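Local coordinates for heat shock protein STI1 (Saccharomyces cerevisiae, PDB 3UPV) that links the Hsp70 and Hsp90 chaperones as an adaptor, this piece being the TPR2B domain that binds the C-terminal tail of Hsp70, at residues Tyr88-Asp102 against Glu113-Arg125. Sequence-based numbering, arbitrary orientation.
Sequences YASALETLDAARTKD and EIDQLYYKASQQR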
ATOM      1  N   TYR A  88       9.013   6.359 -12.803  1.00 11.96           N
ATOM      2  CA  TYR A  88       9.789   7.209 -11.901  1.00 11.06           C
ATOM      3  C   TYR A  88       9.272   8.609 -11.628  1.00 11.36           C
ATOM      4  O   TYR A  88       9.253   9.054 -10.455  1.00 10.88           O
ATOM      5  CB  TYR A  88      11.244   7.240 -12.354  1.00 13.38           C
ATOM      6  CG  TYR A  88      11.862   5.861 -12.526  1.00 12.01           C
ATOM      7  CD1 TYR A  88      11.998   4.971 -11.447  1.00 11.60           C
ATOM      8  CD2 TYR A  88      12.273   5.420 -13.809  1.00  9.01           C
ATOM      9  CE1 TYR A  88      12.573   3.683 -11.633  1.00 14.91           C
ATOM     10  CE2 TYR A  88      12.877   4.150 -13.989  1.00 12.73           C
ATOM     11  CZ  TYR A  88      13.030   3.308 -12.884  1.00 14.23           C
ATOM     12  OH  TYR A  88      13.587   2.089 -13.062  1.00 20.39           O
ATOM     13  N   ALA A  89       8.912   9.327 -12.680  1.00 10.05           N
ATOM     14  CA  ALA A  89       8.416  10.708 -12.506  1.00 11.22           C
ATOM     15  C   ALA A  89       7.181  10.674 -11.627  1.00 10.76           C
ATOM     16  O   ALA A  89       6.991  11.523 -10.759  1.00 11.50           O
ATOM     17  CB  ALA A  89       8.112  11.345 -13.830  1.00 11.55           C
ATOM     18  N   SER A  90       6.313   9.705 -11.879  1.00 10.59           N
ATOM     19  CA  SER A  90       5.082   9.633 -11.107  1.00 10.49           C
ATOM     20  C   SER A  90       5.382   9.281  -9.690  1.00  9.76           C
ATOM     21  O   SER A  90       4.729   9.797  -8.778  1.00  9.18           O
ATOM     22  CB  SER A  90       4.067   8.663 -11.716  1.00 10.84           C
ATOM     23  OG  SER A  90       3.661   9.173 -12.994  1.00 13.98           O
ATOM     24  N   ALA A  91       6.355   8.391  -9.499  1.00  8.94           N
ATOM     25  CA  ALA A  91       6.734   8.002  -8.142  1.00  6.62           C
ATOM     26  C   ALA A  91       7.236   9.151  -7.328  1.00  8.23           C
ATOM     27  O   ALA A  91       6.907   9.288  -6.152  1.00  8.68           O
ATOM     28  CB  ALA A  91       7.745   6.839  -8.118  1.00  7.10           C
ATOM     29  N   LEU A  92       8.029  10.001  -7.955  1.00  7.88           N
ATOM     30  CA  LEU A  92       8.588  11.140  -7.217  1.00  8.53           C
ATOM     31  C   LEU A  92       7.425  12.053  -6.745  1.00  8.58           C
ATOM     32  O   LEU A  92       7.429  12.567  -5.604  1.00  8.83           O
ATOM     33  CB  LEU A  92       9.539  11.869  -8.199  1.00  8.62           C
ATOM     34  CG  LEU A  92      10.906  11.155  -8.413  1.00  9.89           C
ATOM     35  CD1 LEU A  92      11.635  11.740  -9.623  1.00 12.99           C
ATOM     36  CD2 LEU A  92      11.838  11.118  -7.169  1.00 10.73           C
ATOM     37  N   GLU A  93       6.413  12.228  -7.590  1.00  9.53           N
ATOM     38  CA  GLU A  93       5.220  13.032  -7.236  1.00 10.16           C
ATOM     39  C   GLU A  93       4.436  12.370  -6.090  1.00 10.31           C
ATOM     40  O   GLU A  93       4.030  13.029  -5.119  1.00 10.31           O
ATOM     41  CB  GLU A  93       4.302  13.249  -8.480  1.00 11.15           C
ATOM     42  CG  GLU A  93       4.716  14.464  -9.360  1.00 15.85           C
ATOM     43  CD  GLU A  93       3.989  14.526 -10.724  1.00 21.94           C
ATOM     44  OE1 GLU A  93       4.296  15.423 -11.520  1.00 27.72           O
ATOM     45  OE2 GLU A  93       3.135  13.675 -11.034  1.00 26.68           O
ATOM     46  N   THR A  94       4.320  11.044  -6.162  1.00  8.64           N
ATOM     47  CA  THR A  94       3.609  10.341  -5.154  1.00  8.44           C
ATOM     48  C   THR A  94       4.390  10.455  -3.824  1.00  9.11           C
ATOM     49  O   THR A  94       3.780  10.573  -2.745  1.00  9.91           O
ATOM     50  CB  THR A  94       3.483   8.876  -5.528  1.00  8.68           C
ATOM     51  OG1 THR A  94       2.803   8.774  -6.786  1.00  9.44           O
ATOM     52  CG2 THR A  94       2.683   8.085  -4.445  1.00  7.44           C
ATOM     53  N   LEU A  95       5.730  10.378  -3.897  1.00  8.92           N
ATOM     54  CA  LEU A  95       6.538  10.482  -2.703  1.00  7.63           C
ATOM     55  C   LEU A  95       6.480  11.867  -2.075  1.00  8.13           C
ATOM     56  O   LEU A  95       6.588  11.987  -0.827  1.00  8.35           O
ATOM     57  CB  LEU A  95       7.975  10.097  -2.920  1.00  8.14           C
ATOM     58  CG  LEU A  95       8.067   8.611  -3.199  1.00  8.78           C
ATOM     59  CD1 LEU A  95       9.353   8.177  -3.989  1.00  8.75           C
ATOM     60  CD2 LEU A  95       7.869   7.847  -1.886  1.00  7.27           C
ATOM     61  N   ASP A  96       6.390  12.900  -2.918  1.00 10.17           N
ATOM     62  CA  ASP A  96       6.173  14.293  -2.407  1.00 11.19           C
ATOM     63  C   ASP A  96       4.917  14.394  -1.552  1.00 12.62           C
ATOM     64  O   ASP A  96       4.918  14.981  -0.446  1.00 12.83           O
ATOM     65  CB  ASP A  96       6.059  15.256  -3.579  1.00 13.66           C
ATOM     66  CG  ASP A  96       7.391  15.704  -4.082  1.00 17.79           C
ATOM     67  OD1 ASP A  96       8.418  15.486  -3.386  1.00 20.94           O
ATOM     68  OD2 ASP A  96       7.394  16.283  -5.194  1.00 21.02           O
ATOM     69  N   ALA A  97       3.871  13.731  -2.004  1.00 12.31           N
ATOM     70  CA  ALA A  97       2.579  13.743  -1.311  1.00 12.63           C
ATOM     71  C   ALA A  97       2.624  12.915  -0.050  1.00 12.68           C
ATOM     72  O   ALA A  97       2.088  13.353   0.997  1.00 12.06           O
ATOM     73  CB  ALA A  97       1.492  13.233  -2.233  1.00 12.14           C
ATOM     74  N   ALA A  98       3.383  11.801  -0.109  1.00 10.95           N
ATOM     75  CA  ALA A  98       3.550  10.907   0.998  1.00 11.32           C
ATOM     76  C   ALA A  98       4.355  11.633   2.047  1.00 10.55           C
ATOM     77  O   ALA A  98       4.054  11.512   3.224  1.00 11.56           O
ATOM     78  CB  ALA A  98       4.297   9.614   0.574  1.00  9.28           C
ATOM     79  N   ARG A  99       5.372  12.415   1.651  1.00 10.53           N
ATOM     80  CA  ARG A  99       6.208  13.068   2.681  1.00  9.81           C
ATOM     81  C   ARG A  99       5.406  14.089   3.478  1.00 10.14           C
ATOM     82  O   ARG A  99       5.551  14.224   4.699  1.00  9.26           O
ATOM     83  CB  ARG A  99       7.414  13.757   2.022  1.00  9.42           C
ATOM     84  CG  ARG A  99       8.446  14.334   3.046  1.00 13.48           C
ATOM     85  CD  ARG A  99       9.539  15.158   2.341  1.00 15.52           C
ATOM     86  NE  ARG A  99       9.991  14.490   1.095  1.00 23.51           N
ATOM     87  CZ  ARG A  99       9.607  14.867  -0.138  1.00 25.49           C
ATOM     88  NH1 ARG A  99      10.037  14.218  -1.214  1.00 27.83           N
ATOM     89  NH2 ARG A  99       8.792  15.916  -0.290  1.00 26.13           N
ATOM     90  N   THR A 100       4.585  14.830   2.759  1.00 10.93           N
ATOM     91  CA  THR A 100       3.697  15.866   3.350  1.00 11.17           C
ATOM     92  C   THR A 100       2.694  15.270   4.324  1.00 10.79           C
ATOM     93  O   THR A 100       2.596  15.717   5.447  1.00 11.61           O
ATOM     94  CB  THR A 100       2.951  16.531   2.208  1.00 11.89           C
ATOM     95  OG1 THR A 100       3.884  17.315   1.444  1.00 12.83           O
ATOM     96  CG2 THR A 100       1.725  17.406   2.716  1.00 11.32           C
ATOM     97  N   LYS A 101       1.959  14.250   3.863  1.00 12.13           N
ATOM     98  CA  LYS A 101       1.021  13.487   4.702  1.00 12.04           C
ATOM     99  C   LYS A 101       1.733  12.854   5.884  1.00 12.53           C
ATOM    100  O   LYS A 101       1.210  12.870   6.975  1.00 12.24           O
ATOM    101  CB  LYS A 101       0.254  12.434   3.886  1.00 13.68           C
ATOM    102  CG  LYS A 101      -0.881  13.043   3.056  1.00 14.74           C
ATOM    103  CD  LYS A 101      -1.994  13.567   3.951  1.00 17.82           C
ATOM    104  CE  LYS A 101      -2.887  14.601   3.243  1.00 22.26           C
ATOM    105  NZ  LYS A 101      -4.211  14.044   2.895  1.00 23.78           N
ATOM    106  N   ASP A 102       2.944  12.333   5.670  1.00 10.55           N
ATOM    107  CA  ASP A 102       3.662  11.681   6.750  1.00 10.05           C
ATOM    108  C   ASP A 102       3.951  12.660   7.892  1.00 10.21           C
ATOM    109  O   ASP A 102       3.713  12.341   9.061  1.00  8.73           O
ATOM    110  CB  ASP A 102       4.937  11.012   6.247  1.00 11.18           C
ATOM    111  CG  ASP A 102       5.714  10.347   7.344  1.00 11.53           C
ATOM    112  OD1 ASP A 102       6.848  10.830   7.659  1.00 12.92           O
ATOM    113  OD2 ASP A 102       5.181   9.324   7.884  1.00 14.98           O
ATOM    114  N   GLU A 113      11.943   6.116   5.182  1.00 10.45           N
ATOM    115  CA  GLU A 113      11.583   5.225   4.093  1.00 11.35           C
ATOM    116  C   GLU A 113      11.250   6.038   2.836  1.00  9.72           C
ATOM    117  O   GLU A 113      11.708   5.734   1.725  1.00 11.37           O
ATOM    118  CB  GLU A 113      10.403   4.352   4.482  1.00 12.02           C
ATOM    119  CG  GLU A 113       9.935   3.509   3.239  1.00 11.70           C
ATOM    120  CD  GLU A 113       8.860   2.464   3.505  1.00 15.90           C
ATOM    121  OE1 GLU A 113       8.744   1.523   2.628  1.00 17.11           O
ATOM    122  OE2 GLU A 113       8.151   2.595   4.521  1.00 18.41           O
ATOM    123  N   ILE A 114      10.571   7.157   3.023  1.00  9.27           N
ATOM    124  CA  ILE A 114      10.138   7.935   1.887  1.00  8.66           C
ATOM    125  C   ILE A 114      11.349   8.546   1.216  1.00  9.27           C
ATOM    126  O   ILE A 114      11.419   8.558  -0.028  1.00  9.43           O
ATOM    127  CB  ILE A 114       9.178   9.033   2.321  1.00  9.57           C
ATOM    128  CG1 ILE A 114       7.836   8.377   2.795  1.00  5.87           C
ATOM    129  CG2 ILE A 114       8.990  10.035   1.178  1.00 10.17           C
ATOM    130  CD1 ILE A 114       6.818   9.330   3.459  1.00  7.53           C
ATOM    131  N   ASP A 115      12.310   9.015   2.011  1.00  8.61           N
ATOM    132  CA  ASP A 115      13.532   9.650   1.463  1.00 11.32           C
ATOM    133  C   ASP A 115      14.380   8.625   0.659  1.00 10.75           C
ATOM    134  O   ASP A 115      14.940   8.929  -0.399  1.00 11.40           O
ATOM    135  CB  ASP A 115      14.405  10.282   2.568  1.00 12.00           C
ATOM    136  CG  ASP A 115      13.836  11.622   3.111  1.00 15.52           C
ATOM    137  OD1 ASP A 115      12.937  12.229   2.449  1.00 18.92           O
ATOM    138  OD2 ASP A 115      14.280  12.055   4.206  1.00 19.43           O
ATOM    139  N   GLN A 116      14.420   7.391   1.079  1.00 10.26           N
ATOM    140  CA  GLN A 116      15.218   6.441   0.313  1.00 10.03           C
ATOM    141  C   GLN A 116      14.515   5.984  -0.979  1.00 10.12           C
ATOM    142  O   GLN A 116      15.195   5.709  -1.982  1.00  8.98           O
ATOM    143  CB  GLN A 116      15.736   5.274   1.153  1.00 11.73           C
ATOM    144  CG  GLN A 116      14.662   4.340   1.728  1.00 11.47           C
ATOM    145  CD  GLN A 116      14.368   3.164   0.849  1.00 16.32           C
ATOM    146  OE1 GLN A 116      15.196   2.731   0.082  1.00 13.07           O
ATOM    147  NE2 GLN A 116      13.164   2.618   0.974  1.00 18.85           N
ATOM    148  N   LEU A 117      13.179   5.941  -0.935  1.00  8.52           N
ATOM    149  CA  LEU A 117      12.399   5.703  -2.168  1.00  9.31           C
ATOM    150  C   LEU A 117      12.612   6.846  -3.120  1.00  8.43           C
ATOM    151  O   LEU A 117      12.821   6.605  -4.311  1.00 10.18           O
ATOM    152  CB  LEU A 117      10.893   5.503  -1.891  1.00  7.25           C
ATOM    153  CG  LEU A 117      10.647   4.224  -1.105  1.00  9.96           C
ATOM    154  CD1 LEU A 117       9.221   4.162  -0.655  1.00  9.04           C
ATOM    155  CD2 LEU A 117      11.124   2.890  -1.819  1.00  8.37           C
ATOM    156  N   TYR A 118      12.620   8.071  -2.600  1.00  7.41           N
ATOM    157  CA  TYR A 118      12.792   9.236  -3.437  1.00  9.78           C
ATOM    158  C   TYR A 118      14.148   9.213  -4.142  1.00 11.27           C
ATOM    159  O   TYR A 118      14.223   9.506  -5.375  1.00 12.22           O
ATOM    160  CB  TYR A 118      12.739  10.516  -2.622  1.00  9.23           C
ATOM    161  CG  TYR A 118      12.541  11.723  -3.537  1.00 11.03           C
ATOM    162  CD1 TYR A 118      11.267  12.178  -3.844  1.00 12.12           C
ATOM    163  CD2 TYR A 118      13.663  12.378  -4.119  1.00 12.59           C
ATOM    164  CE1 TYR A 118      11.089  13.275  -4.674  1.00 14.34           C
ATOM    165  CE2 TYR A 118      13.505  13.464  -4.886  1.00 13.45           C
ATOM    166  CZ  TYR A 118      12.203  13.904  -5.186  1.00 13.50           C
ATOM    167  OH  TYR A 118      12.008  14.971  -6.024  1.00 21.42           O
ATOM    168  N   TYR A 119      15.172   8.874  -3.370  1.00 11.85           N
ATOM    169  CA  TYR A 119      16.544   8.830  -3.878  1.00 13.95           C
ATOM    170  C   TYR A 119      16.626   7.773  -4.990  1.00 13.46           C
ATOM    171  O   TYR A 119      17.268   8.000  -6.004  1.00 12.89           O
ATOM    172  CB  TYR A 119      17.544   8.472  -2.787  1.00 14.79           C
ATOM    173  CG  TYR A 119      18.934   8.545  -3.349  1.00 15.94           C
ATOM    174  CD1 TYR A 119      19.452   9.786  -3.799  1.00 17.51           C
ATOM    175  CD2 TYR A 119      19.713   7.392  -3.520  1.00 17.05           C
ATOM    176  CE1 TYR A 119      20.748   9.869  -4.390  1.00 18.72           C
ATOM    177  CE2 TYR A 119      20.989   7.459  -4.105  1.00 16.84           C
ATOM    178  CZ  TYR A 119      21.491   8.689  -4.532  1.00 20.64           C
ATOM    179  OH  TYR A 119      22.734   8.766  -5.100  1.00 22.64           O
ATOM    180  N   LYS A 120      15.966   6.646  -4.782  1.00 14.88           N
ATOM    181  CA  LYS A 120      16.053   5.480  -5.649  1.00 14.66           C
ATOM    182  C   LYS A 120      15.302   5.862  -6.952  1.00 15.44           C
ATOM    183  O   LYS A 120      15.840   5.747  -8.076  1.00 15.29           O
ATOM    184  CB  LYS A 120      15.473   4.245  -4.909  1.00 14.51           C
ATOM    185  CG  LYS A 120      15.257   2.955  -5.747  1.00 18.85           C
ATOM    186  CD  LYS A 120      14.815   1.715  -4.897  1.00 19.11           C
ATOM    187  CE  LYS A 120      13.362   1.731  -4.276  1.00 22.01           C
ATOM    188  NZ  LYS A 120      12.472   0.412  -4.334  1.00 21.18           N
ATOM    189  N   ALA A 121      14.120   6.450  -6.810  1.00 15.38           N
ATOM    190  CA  ALA A 121      13.368   6.912  -8.003  1.00 15.10           C
ATOM    191  C   ALA A 121      14.123   7.957  -8.825  1.00 15.79           C
ATOM    192  O   ALA A 121      14.150   7.903 -10.091  1.00 17.11           O
ATOM    193  CB  ALA A 121      11.960   7.419  -7.631  1.00 13.25           C
ATOM    194  N   SER A 122      14.709   8.927  -8.124  1.00 16.80           N
ATOM    195  CA  SER A 122      15.467   9.975  -8.814  1.00 18.27           C
ATOM    196  C   SER A 122      16.662   9.431  -9.610  1.00 19.06           C
ATOM    197  O   SER A 122      16.852   9.757 -10.802  1.00 19.45           O
ATOM    198  CB  SER A 122      15.927  11.029  -7.819  1.00 17.49           C
ATOM    199  OG  SER A 122      16.657  12.010  -8.529  1.00 18.16           O
ATOM    200  N   GLN A 123      17.451   8.581  -8.980  1.00 19.15           N
ATOM    201  CA  GLN A 123      18.591   7.998  -9.666  1.00 19.69           C
ATOM    202  C   GLN A 123      18.199   7.158 -10.878  1.00 20.16           C
ATOM    203  O   GLN A 123      18.829   7.315 -11.952  1.00 18.72           O
ATOM    204  CB  GLN A 123      19.472   7.268  -8.658  1.00 20.33           C
ATOM    205  CG  GLN A 123      19.885   8.230  -7.477  1.00 22.77           C
ATOM    206  CD  GLN A 123      20.850   9.324  -7.906  1.00 24.68           C
ATOM    207  OE1 GLN A 123      20.542  10.523  -7.841  1.00 27.71           O
ATOM    208  NE2 GLN A 123      22.034   8.908  -8.364  1.00 24.31           N
ATOM    209  N   GLN A 124      17.131   6.346 -10.777  1.00 19.29           N
ATOM    210  CA  GLN A 124      16.791   5.513 -11.941  1.00 19.55           C
ATOM    211  C   GLN A 124      16.191   6.354 -13.067  1.00 19.14           C
ATOM    212  O   GLN A 124      16.255   5.964 -14.237  1.00 17.44           O
ATOM    213  CB  GLN A 124      15.941   4.282 -11.588  1.00 20.49           C
ATOM    214  CG  GLN A 124      16.446   3.548 -10.363  1.00 24.22           C
ATOM    215  CD  GLN A 124      15.653   2.272  -9.972  1.00 29.81           C
ATOM    216  OE1 GLN A 124      15.954   1.655  -8.943  1.00 31.08           O
ATOM    217  NE2 GLN A 124      14.678   1.850 -10.805  1.00 30.14           N
ATOM    218  N   ARG A 125      15.632   7.516 -12.724  1.00 18.55           N
ATOM    219  CA  ARG A 125      14.930   8.308 -13.725  1.00 19.74           C
ATOM    220  C   ARG A 125      15.961   8.831 -14.691  1.00 19.04           C
ATOM    221  O   ARG A 125      15.688   8.765 -15.854  1.00 19.45           O
ATOM    222  CB  ARG A 125      14.160   9.482 -13.121  1.00 20.79           C
ATOM    223  CG  ARG A 125      13.186  10.280 -14.092  1.00 22.68           C
ATOM    224  CD  ARG A 125      12.682  11.606 -13.423  1.00 24.63           C
ATOM    225  NE  ARG A 125      11.770  12.348 -14.311  1.00 27.00           N
ATOM    226  CZ  ARG A 125      11.062  13.433 -13.975  1.00 28.32           C
ATOM    227  NH1 ARG A 125      10.260  14.008 -14.878  1.00 31.59           N
ATOM    228  NH2 ARG A 125      11.140  13.957 -12.762  1.00 26.90           N
TER
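Tyr88 lies against the last turn of helix 111-124. Its CB rests 3.7 Å from Ala121 O and about as far from Arg125 CB; CG and CD1 stay near the same carbonyl oxygen, CD2 faces Arg125 CA, and CE1 and CZ lie under Gln124 CB, a CH-pi contact 3.7 Å from the ring centroid. At the tip, Gln124 NE2 is placed 2.5 Å from Tyr88 OH, too close for a normal hydrogen bond, so this end of the amide is doubtful. With an alanine here, Gln124 CB and the Gln124-Arg125 backbone would probably lose the ring that covers them, opening a gap at this end of the helix pair. Arg125 lays one guanidinium face on Ala89 CB. A turn on, Leu92 CD2 stands almost exactly over the centre of the Tyr118 ring, which swings across to it with CG anti to the backbone N (chi1 -165°) and fits as a knob among Leu92, Leu95, Asp96 and Arg99. Arg99 grips Asp96 OD1 with NH1 and NH2, while its NE makes a long salt bridge, 4.0 Å, to Asp115 OD1. Ile114 is the second knob, its CD1 3.8 Å from Ala98 CB. Helix 111-124 thus packs antiparallel on helix 88-106 of TPR 9, as the C-terminal capping helix of TPR domains does.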